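PDB 3VTF: UDP-glucose 6-dehydrogenase from Pyrobaculum islandicum, which probably oxidises UDP-glucose to UDP-glucuronate, using two molecules of NAD(+) and one of water, in nucleotide-sugar biosynthesis. Local coordinates for residues G403-T408 with V422-R427; V336-L341 with E357-L362. One frame throughout, in Å; residues are numbered along the deposited sequence.

Contact 1: G403-T408 with V422-R427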
ATOM      1  N   GLY A 403      -1.498  32.479  14.862  1.00 36.59           N
ATOM      2  CA  GLY A 403      -1.568  31.290  13.979  1.00 36.56           C
ATOM      3  C   GLY A 403      -1.231  30.019  14.748  1.00 28.74           C
ATOM      4  O   GLY A 403      -0.580  30.029  15.797  1.00 33.27           O
ATOM      5  N   VAL A 404      -1.746  28.907  14.301  1.00 30.85           N
ATOM      6  CA  VAL A 404      -1.510  27.673  15.024  1.00 27.02           C
ATOM      7  C   VAL A 404      -1.328  26.493  14.002  1.00 28.04           C
ATOM      8  O   VAL A 404      -1.906  26.459  12.914  1.00 25.22           O
ATOM      9  CB  VAL A 404      -2.626  27.402  16.080  1.00 28.95           C
ATOM     10  CG1 VAL A 404      -3.910  26.991  15.393  1.00 29.56           C
ATOM     11  CG2 VAL A 404      -2.270  26.240  16.985  1.00 32.11           C
ATOM     12  N   ILE A 405      -0.513  25.528  14.387  1.00 27.49           N
ATOM     13  CA  ILE A 405      -0.369  24.308  13.586  1.00 25.79           C
ATOM     14  C   ILE A 405      -0.743  23.195  14.503  1.00 23.95           C
ATOM     15  O   ILE A 405      -0.175  23.099  15.626  1.00 27.24           O
ATOM     16  CB  ILE A 405       1.116  24.114  13.107  1.00 26.49           C
ATOM     17  CG1 ILE A 405       1.476  25.166  12.059  1.00 28.89           C
ATOM     18  CG2 ILE A 405       1.287  22.711  12.522  1.00 23.55           C
ATOM     19  CD1 ILE A 405       2.977  25.309  11.662  1.00 27.11           C
ATOM     20  N   ILE A 406      -1.692  22.391  14.053  1.00 22.91           N
ATOM     21  CA  ILE A 406      -2.179  21.237  14.776  1.00 23.86           C
ATOM     22  C   ILE A 406      -1.291  20.055  14.365  1.00 26.55           C
ATOM     23  O   ILE A 406      -1.322  19.675  13.204  1.00 22.80           O
ATOM     24  CB  ILE A 406      -3.635  20.923  14.414  1.00 24.91           C
ATOM     25  CG1 ILE A 406      -4.581  22.169  14.693  1.00 23.56           C
ATOM     26  CG2 ILE A 406      -4.119  19.661  15.181  1.00 21.73           C
ATOM     27  CD1 ILE A 406      -6.061  21.835  14.333  1.00 23.32           C
ATOM     28  N   ALA A 407      -0.537  19.481  15.312  1.00 24.46           N
ATOM     29  CA  ALA A 407       0.463  18.461  14.980  1.00 22.48           C
ATOM     30  C   ALA A 407       0.173  17.083  15.563  1.00 24.45           C
ATOM     31  O   ALA A 407       0.729  16.091  15.097  1.00 23.28           O
ATOM     32  CB  ALA A 407       1.893  18.971  15.404  1.00 23.56           C
ATOM     33  N   THR A 408      -0.780  16.966  16.508  1.00 22.10           N
ATOM     34  CA  THR A 408      -1.218  15.659  16.984  1.00 19.49           C
ATOM     35  C   THR A 408      -2.725  15.773  17.300  1.00 22.66           C
ATOM     36  O   THR A 408      -3.143  16.705  17.929  1.00 26.43           O
ATOM     37  CB  THR A 408      -0.547  15.323  18.324  1.00 26.68           C
ATOM     38  OG1 THR A 408       0.863  15.529  18.240  1.00 27.65           O
ATOM     39  CG2 THR A 408      -0.821  13.846  18.756  1.00 24.21           C
ATOM     40  N   VAL A 422      -5.911  31.599  12.505  1.00 27.98           N
ATOM     41  CA  VAL A 422      -5.284  31.072  11.290  1.00 27.69           C
ATOM     42  C   VAL A 422      -4.740  29.684  11.674  1.00 28.36           C
ATOM     43  O   VAL A 422      -3.932  29.590  12.581  1.00 25.91           O
ATOM     44  CB  VAL A 422      -4.126  31.969  10.840  1.00 30.60           C
ATOM     45  CG1 VAL A 422      -3.457  31.320   9.599  1.00 31.98           C
ATOM     46  CG2 VAL A 422      -4.702  33.386  10.539  1.00 31.03           C
ATOM     47  N   VAL A 423      -5.253  28.618  11.041  1.00 25.18           N
ATOM     48  CA  VAL A 423      -4.932  27.291  11.468  1.00 24.43           C
ATOM     49  C   VAL A 423      -4.367  26.579  10.243  1.00 25.96           C
ATOM     50  O   VAL A 423      -5.015  26.535   9.174  1.00 27.81           O
ATOM     51  CB  VAL A 423      -6.182  26.536  11.915  1.00 23.37           C
ATOM     52  CG1 VAL A 423      -5.910  25.059  12.243  1.00 27.46           C
ATOM     53  CG2 VAL A 423      -6.839  27.238  13.098  1.00 22.89           C
ATOM     54  N   VAL A 424      -3.215  25.945  10.450  1.00 27.93           N
ATOM     55  CA  VAL A 424      -2.634  24.988   9.460  1.00 23.65           C
ATOM     56  C   VAL A 424      -2.853  23.645  10.152  1.00 23.66           C
ATOM     57  O   VAL A 424      -2.271  23.391  11.230  1.00 23.99           O
ATOM     58  CB  VAL A 424      -1.149  25.295   9.215  1.00 24.24           C
ATOM     59  CG1 VAL A 424      -0.484  24.159   8.456  1.00 23.39           C
ATOM     60  CG2 VAL A 424      -0.993  26.623   8.419  1.00 24.71           C
ATOM     61  N   ASP A 425      -3.747  22.846   9.596  1.00 22.32           N
ATOM     62  CA  ASP A 425      -4.153  21.597  10.230  1.00 23.89           C
ATOM     63  C   ASP A 425      -3.287  20.438   9.720  1.00 25.15           C
ATOM     64  O   ASP A 425      -3.334  20.053   8.489  1.00 23.14           O
ATOM     65  CB  ASP A 425      -5.599  21.314   9.838  1.00 22.82           C
ATOM     66  CG  ASP A 425      -6.170  20.110  10.521  1.00 23.12           C
ATOM     67  OD1 ASP A 425      -5.443  19.429  11.270  1.00 25.84           O
ATOM     68  OD2 ASP A 425      -7.371  19.814  10.311  1.00 22.41           O
ATOM     69  N   GLY A 426      -2.488  19.868  10.623  1.00 24.40           N
ATOM     70  CA  GLY A 426      -1.578  18.782  10.151  1.00 22.59           C
ATOM     71  C   GLY A 426      -2.083  17.423  10.353  1.00 22.64           C
ATOM     72  O   GLY A 426      -1.374  16.470  10.017  1.00 21.80           O
ATOM     73  N   ARG A 427      -3.234  17.308  11.015  1.00 21.42           N
ATOM     74  CA  ARG A 427      -3.821  16.024  11.393  1.00 25.75           C
ATOM     75  C   ARG A 427      -5.315  15.771  11.102  1.00 27.67           C
ATOM     76  O   ARG A 427      -5.819  14.755  11.523  1.00 26.56           O
ATOM     77  CB  ARG A 427      -3.540  15.719  12.863  1.00 22.61           C
ATOM     78  CG  ARG A 427      -2.074  15.665  13.205  1.00 24.62           C
ATOM     79  CD  ARG A 427      -1.404  14.443  12.606  1.00 23.80           C
ATOM     80  NE  ARG A 427       0.001  14.390  12.964  1.00 22.41           N
ATOM     81  CZ  ARG A 427       0.913  13.681  12.320  1.00 22.94           C
ATOM     82  NH1 ARG A 427       0.587  12.966  11.273  1.00 21.32           N
ATOM     83  NH2 ARG A 427       2.162  13.701  12.727  1.00 22.59           N
TER
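The guanidinium of Arg427 meets Ala407 at its edge: NE donates to the carbonyl O of Ala407 at 2.8 Å, nearly straight and within the guanidinium plane, although the donor stands 49° out of the carbonyl's own plane. The side chain reaches this position because it bends at chi2 (-70°), which lays CG 3.4 Å from the same Ala407 O. NH2 is bonded to Gly279 O, and the side chain also touches the UDP-glucose bound in the crystal, making Arg427 part of its binding site. Replaced by an alanine, the residue would lose its guanidinium, and the carbonyls of Ala407 and Gly279 would probably be left without these donors and the nucleotide sugar without one of its contacts. The other flat group, the Asp425 carboxylate, is met from above its plane by the backbone N of Arg427, at 3.1 Å from OD1, closing an Asx turn; OD2 accepts from Val429 N and is also hydrogen-bonded to Tyr438 OH. OD1 additionally lies against Ile406 CB and CD1. Ahead of this turn in the chain, the two strands run parallel, bonded alternately from Val404 N to Val422 O, Val424 N to Val404 O, Ile406 N to Val424 O and Gly426 N to Ile406 O. Val404 CG1 rests 3.7 Å from Val423 CG2, and Ile406 CD1 3.8 Å from Val423 CG1, on the face where helix 394-400 covers Val404. On the other face Ile405 CG1 lies alongside Val424 CB. A ligand-binding arginine just past the C-terminal end of a strand, in a six-stranded parallel sheet of order 3-2-1-4-5-6, is characteristic of a Rossmann-like alpha/beta domain, here the UDP-binding domain.

Contact 2: V336-L341 with E357-L362; sequences VGVLGL and EVARLL
Val336 CG1 meets Leu362 CD1 at 3.6 Å, the closest approach between strand and helix, and the two side chains cross at about a right angle. The same methyl of Leu362 reaches Val338 CG2 at 3.8 Å, so one leucine branch bridges two valines that stand two residues apart on the same side of the strand. Leu362 CD2 adds a looser touch on Val336 CG1. Val338 carries the rest through CG2 alone, which lies anti to the carbonyl carbon while CG1 is anti to the backbone N (chi1 175°); from there CG2 meets Val358 CG1 at 4.2 Å and Ala359 CB at 4.4 Å. The small alanine thus takes part one turn before Leu362, where the backbones come nearer, with Val338 CA 6.7 Å from Ala359 CA.

The next shell fixes both partners. Leu362 N bonds to Val358 O, tying together two of the helical residues that face the strand. Val336 and Val338 are held by backbone hydrogen bonds to strand 368-372 on one flank, and Gly337 by bonds to strand 403-406 on the other. Leu324 of helix 304-328 touches Val336, Pro317 and Val321 of that helix press on Val358, and Leu331 packs on Leu362. The strand and the helix run antiparallel, at 170°, as the first two elements of a beta-alpha-beta unit completed by strand 368-372. Every touching side chain is aliphatic and buried, which implies that the helix is joined to the sheet here by van der Waals and hydrophobic forces, with apolar contacts, not directed polar bonds, joining the two segments.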
ATOM      1  N   VAL A 336       2.890  32.241  17.573  1.00 35.67           N
ATOM      2  CA  VAL A 336       2.386  31.012  16.857  1.00 34.45           C
ATOM      3  C   VAL A 336       2.382  29.817  17.798  1.00 31.93           C
ATOM      4  O   VAL A 336       3.309  29.648  18.569  1.00 35.75           O
ATOM      5  CB  VAL A 336       3.302  30.688  15.646  1.00 33.23           C
ATOM      6  CG1 VAL A 336       2.851  29.386  15.016  1.00 36.63           C
ATOM      7  CG2 VAL A 336       3.364  31.897  14.654  1.00 34.31           C
ATOM      8  N   GLY A 337       1.308  29.030  17.785  1.00 32.25           N
ATOM      9  CA  GLY A 337       1.211  27.866  18.642  1.00 31.65           C
ATOM     10  C   GLY A 337       1.382  26.537  17.908  1.00 34.47           C
ATOM     11  O   GLY A 337       1.061  26.398  16.700  1.00 30.31           O
ATOM     12  N   VAL A 338       1.786  25.517  18.660  1.00 28.72           N
ATOM     13  CA  VAL A 338       1.741  24.186  18.145  1.00 26.20           C
ATOM     14  C   VAL A 338       0.901  23.418  19.105  1.00 26.21           C
ATOM     15  O   VAL A 338       1.287  23.272  20.266  1.00 29.80           O
ATOM     16  CB  VAL A 338       3.160  23.550  18.060  1.00 26.16           C
ATOM     17  CG1 VAL A 338       3.083  22.082  17.635  1.00 26.29           C
ATOM     18  CG2 VAL A 338       4.071  24.414  17.224  1.00 25.50           C
ATOM     19  N   LEU A 339      -0.192  22.836  18.597  1.00 26.93           N
ATOM     20  CA  LEU A 339      -1.051  21.927  19.317  1.00 26.39           C
ATOM     21  C   LEU A 339      -0.617  20.497  19.088  1.00 29.33           C
ATOM     22  O   LEU A 339      -0.900  19.942  18.015  1.00 24.23           O
ATOM     23  CB  LEU A 339      -2.544  22.075  18.943  1.00 25.59           C
ATOM     24  CG  LEU A 339      -3.200  23.372  19.477  1.00 29.42           C
ATOM     25  CD1 LEU A 339      -4.629  23.576  18.917  1.00 33.62           C
ATOM     26  CD2 LEU A 339      -3.165  23.361  21.012  1.00 30.18           C
ATOM     27  N   GLY A 340       0.058  19.886  20.083  1.00 25.56           N
ATOM     28  CA  GLY A 340       0.407  18.463  19.961  1.00 24.22           C
ATOM     29  C   GLY A 340       1.944  18.323  19.825  1.00 28.55           C
ATOM     30  O   GLY A 340       2.531  18.906  18.929  1.00 27.09           O
ATOM     31  N   LEU A 341       2.578  17.598  20.762  1.00 26.16           N
ATOM     32  CA  LEU A 341       3.990  17.397  20.730  1.00 25.17           C
ATOM     33  C   LEU A 341       4.276  15.893  20.765  1.00 27.89           C
ATOM     34  O   LEU A 341       5.330  15.480  20.312  1.00 28.91           O
ATOM     35  CB  LEU A 341       4.632  18.048  21.955  1.00 26.23           C
ATOM     36  CG  LEU A 341       4.515  19.565  21.987  1.00 29.79           C
ATOM     37  CD1 LEU A 341       4.956  20.138  23.331  1.00 27.52           C
ATOM     38  CD2 LEU A 341       5.287  20.240  20.849  1.00 28.09           C
ATOM     39  N   GLU A 357       9.416  19.043  15.646  1.00 29.57           N
ATOM     40  CA  GLU A 357      10.077  19.475  14.390  1.00 33.23           C
ATOM     41  C   GLU A 357       9.471  20.780  13.909  1.00 31.00           C
ATOM     42  O   GLU A 357      10.215  21.681  13.468  1.00 28.51           O
ATOM     43  CB  GLU A 357       9.876  18.508  13.194  1.00 35.44           C
ATOM     44  CG  GLU A 357      11.000  17.532  12.953  1.00 49.91           C
ATOM     45  CD  GLU A 357      12.366  18.136  13.100  1.00 57.41           C
ATOM     46  OE1 GLU A 357      12.790  18.881  12.178  1.00 53.67           O
ATOM     47  OE2 GLU A 357      12.997  17.863  14.153  1.00 64.48           O
ATOM     48  N   VAL A 358       8.125  20.842  13.907  1.00 26.89           N
ATOM     49  CA  VAL A 358       7.441  22.108  13.527  1.00 25.08           C
ATOM     50  C   VAL A 358       7.840  23.271  14.493  1.00 27.07           C
ATOM     51  O   VAL A 358       8.123  24.360  14.015  1.00 29.19           O
ATOM     52  CB  VAL A 358       5.913  21.923  13.404  1.00 26.45           C
ATOM     53  CG1 VAL A 358       5.224  23.280  13.344  1.00 29.74           C
ATOM     54  CG2 VAL A 358       5.633  21.118  12.109  1.00 26.16           C
ATOM     55  N   ALA A 359       7.881  23.027  15.802  1.00 26.75           N
ATOM     56  CA  ALA A 359       8.310  24.070  16.782  1.00 31.05           C
ATOM     57  C   ALA A 359       9.712  24.575  16.393  1.00 32.65           C
ATOM     58  O   ALA A 359       9.933  25.793  16.259  1.00 33.76           O
ATOM     59  CB  ALA A 359       8.283  23.538  18.231  1.00 29.21           C
ATOM     60  N   ARG A 360      10.628  23.650  16.119  1.00 30.78           N
ATOM     61  CA  ARG A 360      11.994  24.050  15.702  1.00 32.57           C
ATOM     62  C   ARG A 360      12.010  24.849  14.436  1.00 35.67           C
ATOM     63  O   ARG A 360      12.644  25.934  14.345  1.00 35.54           O
ATOM     64  CB  ARG A 360      12.889  22.838  15.502  1.00 37.58           C
ATOM     65  CG  ARG A 360      13.242  22.090  16.767  1.00 38.80           C
ATOM     66  CD  ARG A 360      14.389  21.118  16.398  1.00 46.34           C
ATOM     67  NE  ARG A 360      14.647  20.138  17.463  1.00 59.74           N
ATOM     68  CZ  ARG A 360      14.253  18.857  17.424  1.00 61.94           C
ATOM     69  NH1 ARG A 360      13.585  18.355  16.376  1.00 66.93           N
ATOM     70  NH2 ARG A 360      14.497  18.067  18.443  1.00 57.61           N
ATOM     71  N   LEU A 361      11.275  24.384  13.434  1.00 31.16           N
ATOM     72  CA  LEU A 361      11.204  25.211  12.218  1.00 31.48           C
ATOM     73  C   LEU A 361      10.644  26.611  12.492  1.00 31.27           C
ATOM     74  O   LEU A 361      11.039  27.605  11.866  1.00 32.67           O
ATOM     75  CB  LEU A 361      10.360  24.545  11.069  1.00 29.98           C
ATOM     76  CG  LEU A 361      10.974  23.197  10.573  1.00 33.14           C
ATOM     77  CD1 LEU A 361       9.935  22.306   9.812  1.00 30.57           C
ATOM     78  CD2 LEU A 361      12.176  23.476   9.702  1.00 32.75           C
ATOM     79  N   LEU A 362       9.619  26.680  13.326  1.00 32.12           N
ATOM     80  CA  LEU A 362       9.049  27.992  13.643  1.00 29.57           C
ATOM     81  C   LEU A 362      10.128  28.869  14.334  1.00 34.00           C
ATOM     82  O   LEU A 362      10.251  30.060  14.027  1.00 37.06           O
ATOM     83  CB  LEU A 362       7.819  27.809  14.526  1.00 27.13           C
ATOM     84  CG  LEU A 362       6.573  27.179  13.791  1.00 28.43           C
ATOM     85  CD1 LEU A 362       5.555  27.018  14.891  1.00 25.84           C
ATOM     86  CD2 LEU A 362       6.062  28.076  12.653  1.00 28.94           C
TER

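Overall arrangement
Contacts 1 and 2 belong to one parallel sheet, their centres about 9 Å apart: strand 335-339 lies beside strand 403-406, so that the strand pairing of contact 1 continues directly into the strand under the helix of contact 2. Gly403 O lies 2.9 Å from Gly337 N and Ala407 N 2.8 Å from Leu339 O, both probable hydrogen bonds. Ile405 of contact 1 also touches Val358 of contact 2. Their relation to the ligand differs. The side chain of Arg427 comes within about 3 Å of bound UDP-glucose, whereas that of Val358 stays about 12 Å away, which places contact 2 in the domain's interior, away from direct contact with the ligand.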